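Local coordinates for protein cellulase IBT99 (Metagenomes, PDB 6WBT) that probably hydrolyses 6-phospho-alpha-glucosides with the help of bound NAD and a manganese ion, as family 4 glycoside hydrolases do, at residues A252-M257 against Y269-D274; W244-K249 against D274-Y279; G19-L24 against K54-T59. All coordinates share one frame; numbering follows the deposited sequence.

Overall arrangement
Contacts 1 and 2 belong together: their centres lie 10 Å apart, they share Asp274, and Tyr269 of contact 1 packs on Ile276 of contact 2. Contact 1 sets helix 251-257 against 269-274, contact 2 the preceding helix 242-249 against 274-279, and both reach the second subunit. Contact 2 also carries Trp244 into the glucose-6-phosphate pocket. Contact 3 lies in the NAD-binding Rossmann part of the chain, its centre 39 Å from that of contact 1 and 34 Å from that of contact 2. The side chain of Val21 there is about 12 Å from NAD, so Val21 itself does not touch the cofactor.

Contact 1 of 3, residues A252-M257 against Y269-D274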
loop_
_atom_site.group_PDB
_atom_site.type_symbol
_atom_site.label_atom_id
_atom_site.label_comp_id
_atom_site.label_asym_id
_atom_site.label_seq_id
_atom_site.Cartn_x
_atom_site.Cartn_y
_atom_site.Cartn_z
ATOM N N ALA A 252 35.653 -1.677 -4.576
ATOM C CA ALA A 252 36.200 -2.203 -3.330
ATOM C C ALA A 252 35.781 -1.352 -2.139
ATOM O O ALA A 252 35.442 -1.884 -1.075
ATOM C CB ALA A 252 37.723 -2.288 -3.422
ATOM N N LEU A 253 35.798 -0.028 -2.298
ATOM C CA LEU A 253 35.402 0.853 -1.203
ATOM C C LEU A 253 33.912 0.737 -0.911
ATOM O O LEU A 253 33.504 0.705 0.256
ATOM C CB LEU A 253 35.773 2.301 -1.528
ATOM C CG LEU A 253 37.243 2.724 -1.421
ATOM C CD1 LEU A 253 37.841 2.262 -0.098
ATOM C CD2 LEU A 253 38.074 2.229 -2.600
ATOM N N ILE A 254 33.085 0.669 -1.955
ATOM C CA ILE A 254 31.641 0.588 -1.754
ATOM C C ILE A 254 31.258 -0.755 -1.142
ATOM O O ILE A 254 30.405 -0.824 -0.250
ATOM C CB ILE A 254 30.904 0.842 -3.081
ATOM C CG1 ILE A 254 31.243 2.234 -3.617
ATOM C CG2 ILE A 254 29.402 0.691 -2.897
ATOM C CD1 ILE A 254 30.541 2.582 -4.911
ATOM N N SER A 255 31.885 -1.839 -1.603
ATOM C CA SER A 255 31.592 -3.159 -1.058
ATOM C C SER A 255 32.157 -3.359 0.342
ATOM O O SER A 255 31.788 -4.334 1.005
ATOM C CB SER A 255 32.132 -4.245 -1.992
ATOM O OG SER A 255 33.529 -4.108 -2.181
ATOM N N SER A 256 33.036 -2.471 0.805
ATOM C CA SER A 256 33.587 -2.572 2.150
ATOM C C SER A 256 32.800 -1.763 3.170
ATOM O O SER A 256 32.725 -2.160 4.340
ATOM C CB SER A 256 35.049 -2.118 2.160
ATOM O OG SER A 256 35.848 -2.944 1.330
HETATM N N MSE A 257 32.214 -0.644 2.759
HETATM C CA MSE A 257 31.448 0.201 3.668
HETATM C C MSE A 257 30.040 -0.349 3.874
HETATM O O MSE A 257 29.508 -0.317 4.983
HETATM C CB MSE A 257 31.385 1.635 3.135
HETATM C CG MSE A 257 32.750 2.274 2.931
HETATM SE SE MSE A 257 32.676 3.985 1.996
HETATM C CE MSE A 257 31.806 5.051 3.374
ATOM N N TYR A 269 29.510 6.885 -9.173
ATOM C CA TYR A 269 29.220 8.292 -9.415
ATOM C C TYR A 269 28.209 8.877 -8.437
ATOM O O TYR A 269 28.201 10.098 -8.237
ATOM C CB TYR A 269 28.709 8.485 -10.846
ATOM C CG TYR A 269 29.549 7.783 -11.889
ATOM C CD1 TYR A 269 29.076 6.652 -12.541
ATOM C CD2 TYR A 269 30.819 8.243 -12.211
ATOM C CE1 TYR A 269 29.841 6.004 -13.492
ATOM C CE2 TYR A 269 31.592 7.600 -13.159
ATOM C CZ TYR A 269 31.098 6.482 -13.798
ATOM O OH TYR A 269 31.863 5.840 -14.743
ATOM N N TYR A 270 27.359 8.049 -7.831
ATOM C CA TYR A 270 26.374 8.537 -6.873
ATOM C C TYR A 270 26.928 8.575 -5.454
ATOM O O TYR A 270 26.803 9.591 -4.763
ATOM C CB TYR A 270 25.113 7.669 -6.924
ATOM C CG TYR A 270 24.310 7.828 -8.193
ATOM C CD1 TYR A 270 23.378 8.850 -8.322
ATOM C CD2 TYR A 270 24.481 6.960 -9.262
ATOM C CE1 TYR A 270 22.640 9.002 -9.480
ATOM C CE2 TYR A 270 23.747 7.104 -10.423
ATOM C CZ TYR A 270 22.829 8.126 -10.528
ATOM O OH TYR A 270 22.095 8.274 -11.682
ATOM N N LEU A 271 27.538 7.479 -5.004
ATOM C CA LEU A 271 28.092 7.429 -3.658
ATOM C C LEU A 271 29.422 8.160 -3.541
ATOM O O LEU A 271 29.793 8.565 -2.434
ATOM C CB LEU A 271 28.265 5.976 -3.212
ATOM C CG LEU A 271 26.979 5.154 -3.100
ATOM C CD1 LEU A 271 27.289 3.727 -2.682
ATOM C CD2 LEU A 271 26.012 5.806 -2.123
HETATM N N MSE A 272 30.145 8.333 -4.643
HETATM C CA MSE A 272 31.436 9.010 -4.604
HETATM C C MSE A 272 31.605 10.044 -5.721
HETATM O O MSE A 272 32.472 9.886 -6.579
HETATM C CB MSE A 272 32.570 7.981 -4.686
HETATM C CG MSE A 272 32.483 6.866 -3.652
HETATM SE SE MSE A 272 33.535 5.287 -4.112
HETATM C CE MSE A 272 35.307 5.934 -3.622
ATOM N N PRO A 273 30.786 11.103 -5.717
ATOM C CA PRO A 273 30.986 12.161 -6.719
ATOM C C PRO A 273 32.253 12.965 -6.490
ATOM O O PRO A 273 32.788 13.536 -7.449
ATOM C CB PRO A 273 29.729 13.028 -6.572
ATOM C CG PRO A 273 29.304 12.818 -5.167
ATOM C CD PRO A 273 29.622 11.382 -4.858
ATOM N N ASP A 274 32.750 13.028 -5.253
ATOM C CA ASP A 274 33.990 13.750 -4.987
ATOM C C ASP A 274 35.164 13.119 -5.725
ATOM O O ASP A 274 35.945 13.814 -6.385
ATOM C CB ASP A 274 34.264 13.791 -3.482
ATOM C CG ASP A 274 33.569 14.946 -2.792
ATOM O OD1 ASP A 274 32.983 15.797 -3.493
ATOM O OD2 ASP A 274 33.612 15.005 -1.545
#
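Ile254 meets Leu271 and Met272 with different parts of its branched side chain, and the meeting of the segments is built on that fork. CG2 rests against CD1 of Leu271 at 3.7 Å, whereas CG1 lies against SE of Met272, present as selenomethionine, at 3.8 Å. The CD1 methyl of Ile254 lies between the two, 4.1 Å from Leu271 CD1 and equally far from Met272 SE. The first torsion sets the branches apart: with CG1 anti to the carbonyl carbon (chi1 -60°), CG2 is left anti to the backbone N. Ile254 crosses both side chains obliquely. Met272 is unbranched and flexible, and it suits the place because its chain bends at the last torsion (chi3 78°) and puts CE near the helix surface, 4.2 Å from CB of Leu253. Exchanging Ile254 for an alanine would probably leave a gap facing Leu271 CD1 and Met272 SE, taking away the selenium's nearest partners in helix 251-257. The attraction is wholly apolar, as befits three buried side chains beside the more exposed Leu253. Around it, Ile254 also touches Pro263 of strand 262-263, and helix 216-226 packs on the serines of helix 251-257. Just after helix 267-270, Leu271 O is hydrogen-bonded by Ser421 of the second subunit, and Leu422 packs on Met272 from the same helix, 421-434, of that subunit.

Contact 2 of 3, residues W244-K249 against D274-Y279; sequences WVHTFK and DSIVDY. With G6P (6-O-phosphono-alpha-D-glucopyranose), chain F.
The shortest sound polar bond here, from Phe248 N to Trp244 O at 2.9 Å, belongs to the helix turn that presents His246 to Tyr279. The contact proper is a stack of the two rings. Their centroids are 3.8 Å apart and their planes differ by only 8°, a face-to-face arrangement in which CD2 of His246 sits over the centre of the tyrosine ring and CE1 of Tyr279 over the centre of the imidazole. Both side chains set CG anti to the backbone N (chi1 171° for His246, 167° for Tyr279), which extends each ring toward the other segment; they slide past each other in opposite directions, bringing the phenol OH to 3.8 Å from CB of His246. Flat rings suit a place between helix 242-249 and the chain at 274-279 because they fill it with broad, even contact. The Ile276 CD1 methyl comes to the edge of the imidazole, 4.4 Å from NE2 of His246, a loose van der Waals approach. Trp244 points away from this stack. Its indole meets glucose-6-phosphate edge-on, CZ2 being 3.1 Å from the ring oxygen O5, while Met173 of helix 173-184 packs against the side chain. One turn of helix 242-249 thus serves two surfaces, the His246 stack and the ligand site, where Arg94, Arg286 and Arg294 are among the ligand's hydrogen-bonding partners, consistent with a 6-phospho-alpha-glucosidase pocket for a phosphorylated sugar.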
loop_
_atom_site.group_PDB
_atom_site.type_symbol
_atom_site.label_atom_id
_atom_site.label_comp_id
_atom_site.label_asym_id
_atom_site.label_seq_id
_atom_site.Cartn_x
_atom_site.Cartn_y
_atom_site.Cartn_z
ATOM N N TRP A 244 38.018 1.619 -17.499
ATOM C CA TRP A 244 37.244 0.493 -16.983
ATOM C C TRP A 244 37.951 -0.194 -15.823
ATOM O O TRP A 244 37.289 -0.765 -14.950
ATOM C CB TRP A 244 36.954 -0.513 -18.097
ATOM C CG TRP A 244 35.734 -0.185 -18.905
ATOM C CD1 TRP A 244 35.671 0.004 -20.255
ATOM C CD2 TRP A 244 34.401 -0.001 -18.412
ATOM N NE1 TRP A 244 34.382 0.289 -20.634
ATOM C CE2 TRP A 244 33.583 0.294 -19.520
ATOM C CE3 TRP A 244 33.818 -0.057 -17.141
ATOM C CZ2 TRP A 244 32.216 0.531 -19.397
ATOM C CZ3 TRP A 244 32.461 0.179 -17.022
ATOM C CH2 TRP A 244 31.676 0.469 -18.143
ATOM N N VAL A 245 39.285 -0.159 -15.798
ATOM C CA VAL A 245 40.017 -0.721 -14.667
ATOM C C VAL A 245 39.763 0.105 -13.413
ATOM O O VAL A 245 39.472 -0.435 -12.341
ATOM C CB VAL A 245 41.520 -0.808 -14.988
ATOM C CG1 VAL A 245 42.267 -1.477 -13.843
ATOM C CG2 VAL A 245 41.742 -1.559 -16.287
ATOM N N HIS A 246 39.874 1.431 -13.533
ATOM C CA HIS A 246 39.551 2.311 -12.416
ATOM C C HIS A 246 38.085 2.196 -12.023
ATOM O O HIS A 246 37.746 2.334 -10.842
ATOM C CB HIS A 246 39.896 3.756 -12.780
ATOM C CG HIS A 246 39.411 4.765 -11.787
ATOM N ND1 HIS A 246 40.172 5.181 -10.715
ATOM C CD2 HIS A 246 38.243 5.446 -11.704
ATOM C CE1 HIS A 246 39.494 6.073 -10.016
ATOM N NE2 HIS A 246 38.320 6.251 -10.594
ATOM N N THR A 247 37.207 1.937 -12.993
ATOM C CA THR A 247 35.782 1.844 -12.699
ATOM C C THR A 247 35.455 0.574 -11.922
ATOM O O THR A 247 34.642 0.602 -10.991
ATOM C CB THR A 247 34.979 1.900 -13.999
ATOM O OG1 THR A 247 35.483 2.955 -14.826
ATOM C CG2 THR A 247 33.520 2.168 -13.706
ATOM N N PHE A 248 36.076 -0.550 -12.289
ATOM C CA PHE A 248 35.810 -1.796 -11.577
ATOM C C PHE A 248 36.505 -1.833 -10.222
ATOM O O PHE A 248 35.966 -2.403 -9.267
ATOM C CB PHE A 248 36.245 -2.992 -12.422
ATOM C CG PHE A 248 35.337 -3.281 -13.582
ATOM C CD1 PHE A 248 33.989 -2.968 -13.524
ATOM C CD2 PHE A 248 35.834 -3.870 -14.734
ATOM C CE1 PHE A 248 33.155 -3.236 -14.595
ATOM C CE2 PHE A 248 35.007 -4.140 -15.804
ATOM C CZ PHE A 248 33.664 -3.824 -15.736
ATOM N N LYS A 249 37.694 -1.239 -10.118
ATOM C CA LYS A 249 38.455 -1.274 -8.875
ATOM C C LYS A 249 37.906 -0.329 -7.814
ATOM O O LYS A 249 38.282 -0.454 -6.642
ATOM C CB LYS A 249 39.925 -0.949 -9.159
ATOM C CG LYS A 249 40.893 -1.459 -8.102
ATOM C CD LYS A 249 42.337 -1.230 -8.518
ATOM C CE LYS A 249 42.692 -2.029 -9.763
ATOM N NZ LYS A 249 42.591 -3.498 -9.537
ATOM N N ASP A 274 32.750 13.028 -5.253
ATOM C CA ASP A 274 33.990 13.750 -4.987
ATOM C C ASP A 274 35.164 13.119 -5.725
ATOM O O ASP A 274 35.945 13.814 -6.385
ATOM C CB ASP A 274 34.264 13.791 -3.482
ATOM C CG ASP A 274 33.569 14.946 -2.792
ATOM O OD1 ASP A 274 32.983 15.797 -3.493
ATOM O OD2 ASP A 274 33.612 15.005 -1.545
ATOM N N SER A 275 35.299 11.795 -5.630
ATOM C CA SER A 275 36.433 11.112 -6.239
ATOM C C SER A 275 36.319 10.994 -7.753
ATOM O O SER A 275 37.266 10.522 -8.390
ATOM C CB SER A 275 36.594 9.719 -5.628
ATOM O OG SER A 275 35.454 8.918 -5.882
ATOM N N ILE A 276 35.200 11.407 -8.341
ATOM C CA ILE A 276 35.002 11.321 -9.781
ATOM C C ILE A 276 35.247 12.661 -10.464
ATOM O O ILE A 276 35.838 12.709 -11.543
ATOM C CB ILE A 276 33.590 10.781 -10.094
ATOM C CG1 ILE A 276 33.468 9.338 -9.608
ATOM C CG2 ILE A 276 33.301 10.857 -11.582
ATOM C CD1 ILE A 276 34.582 8.447 -10.108
ATOM N N VAL A 277 34.803 13.760 -9.846
ATOM C CA VAL A 277 35.083 15.082 -10.398
ATOM C C VAL A 277 36.584 15.333 -10.447
ATOM O O VAL A 277 37.084 15.998 -11.363
ATOM C CB VAL A 277 34.349 16.167 -9.583
ATOM C CG1 VAL A 277 34.647 17.552 -10.136
ATOM C CG2 VAL A 277 32.850 15.906 -9.586
ATOM N N ASP A 278 37.328 14.796 -9.478
ATOM C CA ASP A 278 38.781 14.928 -9.489
ATOM C C ASP A 278 39.436 13.988 -10.493
ATOM O O ASP A 278 40.495 14.315 -11.041
ATOM C CB ASP A 278 39.342 14.666 -8.089
ATOM C CG ASP A 278 38.917 15.719 -7.084
ATOM O OD1 ASP A 278 37.699 15.943 -6.933
ATOM O OD2 ASP A 278 39.804 16.318 -6.441
ATOM N N TYR A 279 38.828 12.827 -10.748
ATOM C CA TYR A 279 39.431 11.846 -11.643
ATOM C C TYR A 279 39.248 12.208 -13.111
ATOM O O TYR A 279 40.106 11.875 -13.937
ATOM C CB TYR A 279 38.846 10.459 -11.364
ATOM C CG TYR A 279 39.161 9.425 -12.424
ATOM C CD1 TYR A 279 40.430 8.870 -12.526
ATOM C CD2 TYR A 279 38.185 8.996 -13.314
ATOM C CE1 TYR A 279 40.720 7.922 -13.492
ATOM C CE2 TYR A 279 38.465 8.050 -14.282
ATOM C CZ TYR A 279 39.734 7.516 -14.366
ATOM O OH TYR A 279 40.016 6.574 -15.328
HETATM C C1 G6P F . 28.224 -0.563 -20.244
HETATM C C2 G6P F . 27.088 0.336 -19.764
HETATM C C3 G6P F . 26.737 1.384 -20.813
HETATM C C4 G6P F . 27.992 2.115 -21.274
HETATM C C5 G6P F . 29.027 1.096 -21.734
HETATM C C6 G6P F . 30.302 1.750 -22.260
HETATM O O1 G6P F . 27.777 -1.344 -21.357
HETATM O O2 G6P F . 25.932 -0.462 -19.484
HETATM O O3 G6P F . 25.806 2.321 -20.263
HETATM O O4 G6P F . 27.670 3.002 -22.351
HETATM O O5 G6P F . 29.342 0.231 -20.642
HETATM O O6 G6P F . 30.161 3.168 -22.319
HETATM P P G6P F . 31.232 4.041 -23.146
HETATM O O1P G6P F . 31.453 5.263 -22.289
HETATM O O2P G6P F . 30.557 4.303 -24.471
HETATM O O3P G6P F . 32.433 3.130 -23.242
#

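Contact 3 of 3, residues G19-L24 against K54-T59; sequences GIVKDL and KEVIKT
Lys22 meets Val56 with the root of its side chain. CB lies 3.7 Å from Val56 CG1, and CG follows at 4.1 Å from the same methyl, the two side chains crossing at about a right angle. The turn comes about the CB-CG bond (chi2 -95°); beyond it CD and CE run on extended, leading away from helix 43-60. At the tip, NZ forms a salt bridge with Asp26, just past the segment on its own side. A lysine suits this partly exposed place because its methylene groups can pack as a hydrocarbon while its charge is carried to the carboxylate of Asp26. Deeper in, Val21 turns its CG1 toward two partners, Val56 CG1 at 4.2 Å and Ile57 CG1 at 4.4 Å. These compact, beta-branched residues let the helices run side by side, with short-segment axes 9.7 Å apart at closest approach and N-to-C directions 22° from parallel. Such neighbours are expected of a Rossmann fold: helix 17-25 links the parallel strands 5-10 and 33-39, helix 43-60 leads on to strand 66-69, and Val21 and Ile57 both touch Leu36 of strand 33-39. The chemistry is graded accordingly, from buried aliphatic groups against the sheet to the ion pair at the lysine's tip, which implies that shape and the burial of hydrocarbon, rather than polar bonding between the segments, hold the two helices together here.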
loop_
_atom_site.group_PDB
_atom_site.type_symbol
_atom_site.label_atom_id
_atom_site.label_comp_id
_atom_site.label_asym_id
_atom_site.label_seq_id
_atom_site.Cartn_x
_atom_site.Cartn_y
_atom_site.Cartn_z
ATOM N N GLY A 19 29.180 -5.505 -34.102
ATOM C CA GLY A 19 29.298 -6.522 -33.070
ATOM C C GLY A 19 28.048 -7.372 -32.946
ATOM O O GLY A 19 28.118 -8.605 -32.949
ATOM N N ILE A 20 26.883 -6.726 -32.841
ATOM C CA ILE A 20 25.645 -7.471 -32.655
ATOM C C ILE A 20 25.196 -8.161 -33.935
ATOM O O ILE A 20 24.443 -9.138 -33.872
ATOM C CB ILE A 20 24.523 -6.560 -32.121
ATOM C CG1 ILE A 20 23.965 -5.677 -33.239
ATOM C CG2 ILE A 20 25.030 -5.709 -30.966
ATOM C CD1 ILE A 20 22.609 -5.089 -32.928
ATOM N N VAL A 21 25.631 -7.677 -35.102
ATOM C CA VAL A 21 25.329 -8.376 -36.349
ATOM C C VAL A 21 26.002 -9.741 -36.360
ATOM O O VAL A 21 25.387 -10.752 -36.723
ATOM C CB VAL A 21 25.750 -7.524 -37.561
ATOM C CG1 VAL A 21 25.789 -8.375 -38.821
ATOM C CG2 VAL A 21 24.798 -6.358 -37.747
ATOM N N LYS A 22 27.271 -9.794 -35.952
ATOM C CA LYS A 22 27.973 -11.071 -35.881
ATOM C C LYS A 22 27.395 -11.956 -34.784
ATOM O O LYS A 22 27.275 -13.174 -34.960
ATOM C CB LYS A 22 29.466 -10.831 -35.657
ATOM C CG LYS A 22 30.352 -12.038 -35.930
ATOM C CD LYS A 22 30.651 -12.825 -34.665
ATOM C CE LYS A 22 31.556 -14.010 -34.958
ATOM N NZ LYS A 22 31.842 -14.809 -33.735
ATOM N N ASP A 23 27.029 -11.362 -33.645
ATOM C CA ASP A 23 26.407 -12.137 -32.577
ATOM C C ASP A 23 25.025 -12.636 -32.977
ATOM O O ASP A 23 24.569 -13.667 -32.469
ATOM C CB ASP A 23 26.329 -11.300 -31.301
ATOM C CG ASP A 23 27.680 -11.134 -30.631
ATOM O OD1 ASP A 23 28.330 -12.160 -30.340
ATOM O OD2 ASP A 23 28.097 -9.979 -30.406
ATOM N N LEU A 24 24.345 -11.926 -33.879
ATOM C CA LEU A 24 23.062 -12.402 -34.386
ATOM C C LEU A 24 23.241 -13.496 -35.432
ATOM O O LEU A 24 22.432 -14.428 -35.495
ATOM C CB LEU A 24 22.261 -11.236 -34.967
ATOM C CG LEU A 24 20.873 -11.564 -35.522
ATOM C CD1 LEU A 24 19.965 -12.102 -34.426
ATOM C CD2 LEU A 24 20.256 -10.342 -36.183
ATOM N N LYS A 54 28.539 -5.518 -44.175
ATOM C CA LYS A 54 28.652 -6.377 -45.349
ATOM C C LYS A 54 29.888 -7.261 -45.263
ATOM O O LYS A 54 29.855 -8.429 -45.670
ATOM C CB LYS A 54 28.684 -5.528 -46.621
ATOM C CG LYS A 54 27.387 -4.795 -46.911
ATOM C CD LYS A 54 27.561 -3.776 -48.023
ATOM C CE LYS A 54 26.289 -2.971 -48.234
ATOM N NZ LYS A 54 26.470 -1.901 -49.255
ATOM N N GLU A 55 30.989 -6.723 -44.731
ATOM C CA GLU A 55 32.195 -7.526 -44.561
ATOM C C GLU A 55 32.011 -8.581 -43.477
ATOM O O GLU A 55 32.575 -9.677 -43.579
ATOM C CB GLU A 55 33.383 -6.622 -44.231
ATOM C CG GLU A 55 34.731 -7.168 -44.674
ATOM C CD GLU A 55 34.879 -7.201 -46.184
ATOM O OE1 GLU A 55 35.607 -8.079 -46.693
ATOM O OE2 GLU A 55 34.263 -6.351 -46.861
ATOM N N VAL A 56 31.234 -8.271 -42.437
ATOM C CA VAL A 56 30.921 -9.269 -41.417
ATOM C C VAL A 56 30.006 -10.342 -41.990
ATOM O O VAL A 56 30.192 -11.539 -41.736
ATOM C CB VAL A 56 30.300 -8.593 -40.181
ATOM C CG1 VAL A 56 29.813 -9.639 -39.190
ATOM C CG2 VAL A 56 31.304 -7.660 -39.524
ATOM N N ILE A 57 29.001 -9.933 -42.768
ATOM C CA ILE A 57 28.123 -10.898 -43.424
ATOM C C ILE A 57 28.915 -11.759 -44.398
ATOM O O ILE A 57 28.704 -12.974 -44.491
ATOM C CB ILE A 57 26.959 -10.167 -44.121
ATOM C CG1 ILE A 57 25.994 -9.593 -43.083
ATOM C CG2 ILE A 57 26.230 -11.096 -45.082
ATOM C CD1 ILE A 57 24.826 -8.846 -43.681
ATOM N N LYS A 58 29.854 -11.150 -45.124
ATOM C CA LYS A 58 30.668 -11.900 -46.073
ATOM C C LYS A 58 31.591 -12.897 -45.383
ATOM O O LYS A 58 32.066 -13.835 -46.031
ATOM C CB LYS A 58 31.482 -10.930 -46.933
ATOM C CG LYS A 58 32.117 -11.552 -48.166
ATOM C CD LYS A 58 31.119 -12.416 -48.920
ATOM C CE LYS A 58 31.541 -12.617 -50.363
ATOM N NZ LYS A 58 31.421 -11.355 -51.144
ATOM N N THR A 59 31.841 -12.729 -44.085
ATOM C CA THR A 59 32.763 -13.584 -43.351
ATOM C C THR A 59 32.065 -14.694 -42.574
ATOM O O THR A 59 32.564 -15.824 -42.540
ATOM C CB THR A 59 33.605 -12.742 -42.384
ATOM O OG1 THR A 59 34.098 -11.584 -43.068
ATOM C CG2 THR A 59 34.784 -13.548 -41.861
#